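Local coordinates for protein 2'-deoxycytidine 5'-triphosphate deaminase (Agrobacterium tumefaciens, PDB 2R9Q) that probably catalyses the hydrolytic deamination of dCTP to dUTP, a step on the route to thymidine nucleotides, at residues 165-170 and 294-299; 277-282 and 333-338. All blocks are in the same frame, centred on the assembly; numbering follows the deposited sequence.

Interaction 1 of 2, residues 165-170 and 294-299; sequences QIRFRI and AGFFDP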
loop_
_atom_site.group_PDB
_atom_site.type_symbol
_atom_site.label_atom_id
_atom_site.label_comp_id
_atom_site.label_asym_id
_atom_site.label_seq_id
_atom_site.Cartn_x
_atom_site.Cartn_y
_atom_site.Cartn_z
ATOM N N GLN B 165 -21.118 -0.094 -21.456
ATOM C CA GLN B 165 -22.348 -0.200 -22.242
ATOM C C GLN B 165 -23.588 0.422 -21.579
ATOM O O GLN B 165 -23.695 0.507 -20.364
ATOM C CB GLN B 165 -22.616 -1.627 -22.681
ATOM C CG GLN B 165 -22.498 -2.644 -21.650
ATOM C CD GLN B 165 -22.497 -4.038 -22.207
ATOM O OE1 GLN B 165 -22.918 -4.971 -21.530
ATOM N NE2 GLN B 165 -22.051 -4.199 -23.450
ATOM N N ILE B 166 -24.497 0.881 -22.436
ATOM C CA ILE B 166 -25.719 1.560 -22.048
ATOM C C ILE B 166 -26.954 0.725 -22.484
ATOM O O ILE B 166 -27.061 0.300 -23.635
ATOM C CB ILE B 166 -25.719 3.015 -22.605
ATOM C CG1 ILE B 166 -26.890 3.841 -22.071
ATOM C CG2 ILE B 166 -25.728 3.062 -24.116
ATOM C CD1 ILE B 166 -26.853 5.254 -22.568
ATOM N N ARG B 167 -27.852 0.466 -21.536
ATOM C CA ARG B 167 -29.124 -0.219 -21.786
ATOM C C ARG B 167 -30.265 0.793 -21.710
ATOM O O ARG B 167 -30.360 1.556 -20.762
ATOM C CB ARG B 167 -29.314 -1.324 -20.749
ATOM C CG ARG B 167 -30.654 -2.045 -20.754
ATOM C CD ARG B 167 -30.577 -3.315 -19.925
ATOM N NE ARG B 167 -29.760 -4.371 -20.552
ATOM C CZ ARG B 167 -29.562 -5.578 -20.035
ATOM N NH1 ARG B 167 -30.083 -5.894 -18.871
ATOM N NH2 ARG B 167 -28.827 -6.472 -20.679
ATOM N N PHE B 168 -31.114 0.801 -22.729
ATOM C CA PHE B 168 -32.273 1.714 -22.808
ATOM C C PHE B 168 -33.555 1.012 -22.431
ATOM O O PHE B 168 -33.723 -0.165 -22.721
ATOM C CB PHE B 168 -32.421 2.294 -24.215
ATOM C CG PHE B 168 -31.180 2.938 -24.732
ATOM C CD1 PHE B 168 -30.961 4.277 -24.550
ATOM C CD2 PHE B 168 -30.226 2.191 -25.404
ATOM C CE1 PHE B 168 -29.820 4.862 -24.998
ATOM C CE2 PHE B 168 -29.089 2.774 -25.870
ATOM C CZ PHE B 168 -28.884 4.111 -25.669
ATOM N N ARG B 169 -34.457 1.744 -21.781
ATOM C CA ARG B 169 -35.737 1.184 -21.343
ATOM C C ARG B 169 -36.923 2.176 -21.285
ATOM O O ARG B 169 -36.738 3.387 -21.141
ATOM C CB ARG B 169 -35.542 0.529 -19.981
ATOM C CG ARG B 169 -35.079 1.479 -18.909
ATOM C CD ARG B 169 -35.046 0.818 -17.557
ATOM N NE ARG B 169 -34.205 -0.373 -17.484
ATOM C CZ ARG B 169 -32.871 -0.373 -17.459
ATOM N NH1 ARG B 169 -32.169 0.749 -17.571
ATOM N NH2 ARG B 169 -32.233 -1.520 -17.353
ATOM N N ILE B 170 -38.141 1.651 -21.417
ATOM C CA ILE B 170 -39.361 2.420 -21.114
ATOM C C ILE B 170 -40.009 1.793 -19.890
ATOM O O ILE B 170 -40.357 0.633 -19.897
ATOM C CB ILE B 170 -40.334 2.515 -22.311
ATOM C CG1 ILE B 170 -39.614 3.174 -23.510
ATOM C CG2 ILE B 170 -41.595 3.343 -21.931
ATOM C CD1 ILE B 170 -39.970 2.610 -24.864
ATOM N N ALA B 294 -20.383 -5.734 -11.572
ATOM C CA ALA B 294 -21.667 -6.356 -11.917
ATOM C C ALA B 294 -22.151 -5.679 -13.186
ATOM O O ALA B 294 -21.959 -4.474 -13.388
ATOM C CB ALA B 294 -22.713 -6.214 -10.769
ATOM N N GLY B 295 -22.706 -6.479 -14.073
ATOM C CA GLY B 295 -23.047 -5.981 -15.376
ATOM C C GLY B 295 -24.335 -6.515 -15.937
ATOM O O GLY B 295 -25.171 -7.135 -15.249
ATOM N N PHE B 296 -24.480 -6.232 -17.219
ATOM C CA PHE B 296 -25.643 -6.651 -17.979
ATOM C C PHE B 296 -25.439 -8.072 -18.518
ATOM O O PHE B 296 -24.362 -8.433 -18.897
ATOM C CB PHE B 296 -25.902 -5.655 -19.108
ATOM C CG PHE B 296 -26.318 -4.295 -18.639
ATOM C CD1 PHE B 296 -27.294 -4.140 -17.649
ATOM C CD2 PHE B 296 -25.759 -3.152 -19.202
ATOM C CE1 PHE B 296 -27.702 -2.868 -17.254
ATOM C CE2 PHE B 296 -26.148 -1.891 -18.800
ATOM C CZ PHE B 296 -27.117 -1.747 -17.821
ATOM N N PHE B 297 -26.499 -8.868 -18.455
ATOM C CA PHE B 297 -26.618 -10.148 -19.134
ATOM C C PHE B 297 -27.555 -9.964 -20.315
ATOM O O PHE B 297 -28.603 -9.346 -20.188
ATOM C CB PHE B 297 -27.182 -11.196 -18.173
ATOM C CG PHE B 297 -26.189 -11.689 -17.193
ATOM C CD1 PHE B 297 -25.745 -12.988 -17.238
ATOM C CD2 PHE B 297 -25.658 -10.839 -16.229
ATOM C CE1 PHE B 297 -24.806 -13.433 -16.313
ATOM C CE2 PHE B 297 -24.728 -11.275 -15.338
ATOM C CZ PHE B 297 -24.310 -12.571 -15.366
ATOM N N ASP B 298 -27.169 -10.494 -21.461
ATOM C CA ASP B 298 -27.991 -10.385 -22.670
ATOM C C ASP B 298 -29.000 -11.515 -22.790
ATOM O O ASP B 298 -28.733 -12.620 -22.348
ATOM C CB ASP B 298 -27.123 -10.392 -23.941
ATOM C CG ASP B 298 -26.494 -9.035 -24.253
ATOM O OD1 ASP B 298 -27.217 -7.981 -24.232
ATOM O OD2 ASP B 298 -25.267 -9.058 -24.544
ATOM N N PRO B 299 -30.147 -11.236 -23.434
ATOM C CA PRO B 299 -31.050 -12.298 -23.877
ATOM C C PRO B 299 -30.278 -13.363 -24.602
ATOM O O PRO B 299 -29.448 -13.038 -25.442
ATOM C CB PRO B 299 -32.003 -11.585 -24.849
ATOM C CG PRO B 299 -31.917 -10.167 -24.539
ATOM C CD PRO B 299 -30.662 -9.901 -23.780
HETATM O O HOH W 1 -22.551 -4.814 -18.761
#

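Interaction 2 of 2, residues 277-282 and 333-338; sequences AEMTPF and GRLVYE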
loop_
_atom_site.group_PDB
_atom_site.type_symbol
_atom_site.label_atom_id
_atom_site.label_comp_id
_atom_site.label_asym_id
_atom_site.label_seq_id
_atom_site.Cartn_x
_atom_site.Cartn_y
_atom_site.Cartn_z
ATOM N N ALA B 277 -31.111 -9.585 -18.095
ATOM C CA ALA B 277 -30.772 -9.571 -16.665
ATOM C C ALA B 277 -29.664 -8.555 -16.296
ATOM O O ALA B 277 -28.965 -7.997 -17.146
ATOM C CB ALA B 277 -30.398 -10.970 -16.186
ATOM N N GLU B 278 -29.541 -8.327 -14.995
ATOM C CA GLU B 278 -28.497 -7.526 -14.427
ATOM C C GLU B 278 -28.054 -8.183 -13.132
ATOM O O GLU B 278 -28.877 -8.611 -12.329
ATOM C CB GLU B 278 -28.974 -6.102 -14.192
ATOM C CG GLU B 278 -27.888 -5.108 -13.841
ATOM C CD GLU B 278 -28.385 -3.658 -13.815
ATOM O OE1 GLU B 278 -29.582 -3.375 -14.055
ATOM O OE2 GLU B 278 -27.566 -2.773 -13.566
ATOM N N MET B 279 -26.736 -8.278 -12.974
ATOM C CA MET B 279 -26.113 -8.842 -11.797
ATOM C C MET B 279 -26.113 -7.748 -10.727
ATOM O O MET B 279 -25.816 -6.602 -11.034
ATOM C CB MET B 279 -24.672 -9.260 -12.149
ATOM C CG MET B 279 -24.287 -10.691 -11.778
ATOM S SD MET B 279 -24.104 -10.938 -10.012
ATOM C CE MET B 279 -25.653 -11.727 -9.618
ATOM N N THR B 280 -26.479 -8.096 -9.498
ATOM C CA THR B 280 -26.451 -7.151 -8.374
ATOM C C THR B 280 -25.663 -7.736 -7.180
ATOM O O THR B 280 -25.630 -8.944 -7.007
ATOM C CB THR B 280 -27.880 -6.756 -7.903
ATOM O OG1 THR B 280 -28.601 -7.936 -7.512
ATOM C CG2 THR B 280 -28.642 -6.036 -9.011
ATOM N N PRO B 281 -24.981 -6.875 -6.397
ATOM C CA PRO B 281 -24.444 -7.275 -5.104
ATOM C C PRO B 281 -25.489 -7.773 -4.113
ATOM O O PRO B 281 -26.605 -7.248 -4.070
ATOM C CB PRO B 281 -23.795 -5.992 -4.584
ATOM C CG PRO B 281 -23.468 -5.227 -5.794
ATOM C CD PRO B 281 -24.587 -5.491 -6.725
ATOM N N PHE B 282 -25.087 -8.778 -3.332
ATOM C CA PHE B 282 -25.867 -9.310 -2.200
ATOM C C PHE B 282 -25.725 -8.382 -0.984
ATOM O O PHE B 282 -24.718 -8.411 -0.259
ATOM C CB PHE B 282 -25.408 -10.740 -1.877
ATOM C CG PHE B 282 -26.226 -11.432 -0.821
ATOM C CD1 PHE B 282 -27.613 -11.509 -0.925
ATOM C CD2 PHE B 282 -25.600 -12.031 0.270
ATOM C CE1 PHE B 282 -28.378 -12.159 0.071
ATOM C CE2 PHE B 282 -26.351 -12.692 1.260
ATOM C CZ PHE B 282 -27.743 -12.755 1.162
ATOM N N GLY B 333 -24.263 -12.682 -5.009
ATOM C CA GLY B 333 -25.078 -11.773 -5.779
ATOM C C GLY B 333 -26.471 -12.270 -6.107
ATOM O O GLY B 333 -26.873 -13.392 -5.778
ATOM N N ARG B 334 -27.177 -11.424 -6.823
ATOM C CA ARG B 334 -28.554 -11.632 -7.153
ATOM C C ARG B 334 -28.786 -11.192 -8.650
ATOM O O ARG B 334 -28.547 -10.046 -9.033
ATOM C CB ARG B 334 -29.306 -10.878 -6.056
ATOM C CG ARG B 334 -30.709 -10.523 -6.235
ATOM C CD ARG B 334 -31.074 -9.467 -5.150
ATOM N NE ARG B 334 -30.461 -8.118 -5.294
ATOM C CZ ARG B 334 -31.017 -7.069 -5.921
ATOM N NH1 ARG B 334 -32.187 -7.181 -6.543
ATOM N NH2 ARG B 334 -30.392 -5.898 -5.961
ATOM N N LEU B 335 -29.140 -12.154 -9.502
ATOM C CA LEU B 335 -29.440 -11.890 -10.901
ATOM C C LEU B 335 -30.901 -11.468 -11.038
ATOM O O LEU B 335 -31.809 -12.251 -10.788
ATOM C CB LEU B 335 -29.152 -13.101 -11.756
ATOM C CG LEU B 335 -29.008 -12.923 -13.267
ATOM C CD1 LEU B 335 -27.868 -11.946 -13.643
ATOM C CD2 LEU B 335 -28.833 -14.302 -13.937
ATOM N N VAL B 336 -31.091 -10.204 -11.413
ATOM C CA VAL B 336 -32.401 -9.576 -11.536
ATOM C C VAL B 336 -32.869 -9.535 -13.015
ATOM O O VAL B 336 -32.142 -9.089 -13.888
ATOM C CB VAL B 336 -32.375 -8.177 -10.940
ATOM C CG1 VAL B 336 -33.649 -7.442 -11.255
ATOM C CG2 VAL B 336 -32.136 -8.250 -9.425
ATOM N N TYR B 337 -34.091 -10.010 -13.258
ATOM C CA TYR B 337 -34.640 -10.153 -14.599
ATOM C C TYR B 337 -35.564 -8.975 -14.946
ATOM O O TYR B 337 -36.235 -8.413 -14.089
ATOM C CB TYR B 337 -35.379 -11.485 -14.743
ATOM C CG TYR B 337 -34.467 -12.689 -14.788
ATOM C CD1 TYR B 337 -34.098 -13.260 -15.988
ATOM C CD2 TYR B 337 -33.964 -13.256 -13.620
ATOM C CE1 TYR B 337 -33.247 -14.343 -16.036
ATOM C CE2 TYR B 337 -33.106 -14.355 -13.664
ATOM C CZ TYR B 337 -32.759 -14.902 -14.873
ATOM O OH TYR B 337 -31.918 -16.007 -14.927
ATOM N N GLU B 338 -35.571 -8.620 -16.222
ATOM C CA GLU B 338 -36.369 -7.539 -16.734
ATOM C C GLU B 338 -36.868 -7.936 -18.136
ATOM O O GLU B 338 -36.146 -8.595 -18.902
ATOM C CB GLU B 338 -35.509 -6.271 -16.765
ATOM C CG GLU B 338 -36.260 -4.973 -16.975
ATOM C CD GLU B 338 -35.372 -3.730 -16.983
ATOM O OE1 GLU B 338 -34.159 -3.818 -16.618
ATOM O OE2 GLU B 338 -35.906 -2.657 -17.355
HETATM O O HOH W 2 -31.030 -4.228 -16.454
#

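Interaction 1 of 2, residues 165-170 and 294-299
Phe296 takes Arg167 over one face of its ring and Gln165 O at its edge, joining strand 162-170 of the first dUTPase-like half of the chain to the edge strand 296-297 of the second through a cation-pi stack. The backbones stay well apart, 8.2 Å between Arg167 CA and Phe296 CA, and side chains fill the gap. At the start of the edge strand, a water accepts from Phe296 N and donates to Gln165 OE1, 2.8 Å from each atom; Asp44 takes the NE2 end of that amide. The Phe296 ring lies under the Arg167 guanidinium, centres 4.2 Å apart and planes 25° from parallel, while Arg167 CB sits over the same ring, 4.0 Å from its centroid. With CG anti to the backbone N (chi1 173°) and a bend at chi3, the arginine passes along the phenylalanine in the opposite direction. Phe297 O receives Arg167 NH2 at 2.9 Å, from above the carbonyl plane but within the guanidinium plane. Ala41 and Ala277 carbonyls take NE and NH1, so all three nitrogens are bonded and the guanidinium's rotation is held. Asp298 OD1, 4.2 Å from Arg167 NH2 and beyond a salt bridge, bonds instead to Ala41 N.

Interaction 2 of 2, residues 277-282 and 333-338
Strands 277-281 and 333-338 run antiparallel, their axes 4.6 Å apart at closest approach and their directions 152° apart. Glu278 and Val336 form one hydrogen-bonded pair, with N-to-O bonds in both directions, and Thr280 and Arg334 form a second. Ala277 with Tyr337, Met279 with Leu335 and Pro281 with Gly333 are the alternating non-hydrogen-bonded pairs. At Ala277 a CA-H points to the Val336 carbonyl, with 3.1 Å from Ala277 CA to Val336 O. Ala277, Met279, Leu335 and Tyr337 share one face of the sheet. Leu335 CD1 meets Ala277 CB at 3.7 Å and also approaches Met279 CG, and Ala277 CB lies over the face of the Tyr337 ring, whose OH reaches on to the carbonyl of His270. Met279 bends at chi2 and chi3, bringing its CE close against the Arg334 backbone. On the other face, Thr280 OG1 stands between its own N and carbonyl carbon (chi1 58°), from where it donates to Arg334 O at 2.6 Å. That carbonyl therefore takes two bonds, the other from Thr280 N. The arginine, bent at chi3, folds back so that one face of its guanidinium covers Thr280 OG1, 2.9 Å from Arg334 NE but badly angled for a hydrogen bond. Farther along this face a water lies between the carboxylates of Glu278 and Glu338; Asn111 binds Glu278. The two strands are the central pair of the four-stranded antiparallel sheet in the C-terminal dUTPase-like domain.

How the interactions relate
Both interactions reach the same four-stranded sheet: 277-282 and 333-338 form its middle, and 294-299 carries its edge strand next to 277-282. Interaction 2 is held within one sheet by a ladder of backbone bonds, with an apolar face and a more polar one. Interaction 1 links that sheet to the N-terminal half without pairing of strands, through long side chains, a ring and a water. Each is partly buried, and their centres are about 11 Å apart. They meet directly where Arg169 NE forms a salt bridge with Glu338 OE2 at 2.9 Å and where Phe297 CD2 packs on Leu335 CD1 at 3.6 Å; a probable hydrogen bond from Phe297 N to Ala277 O joins the neighbouring strands.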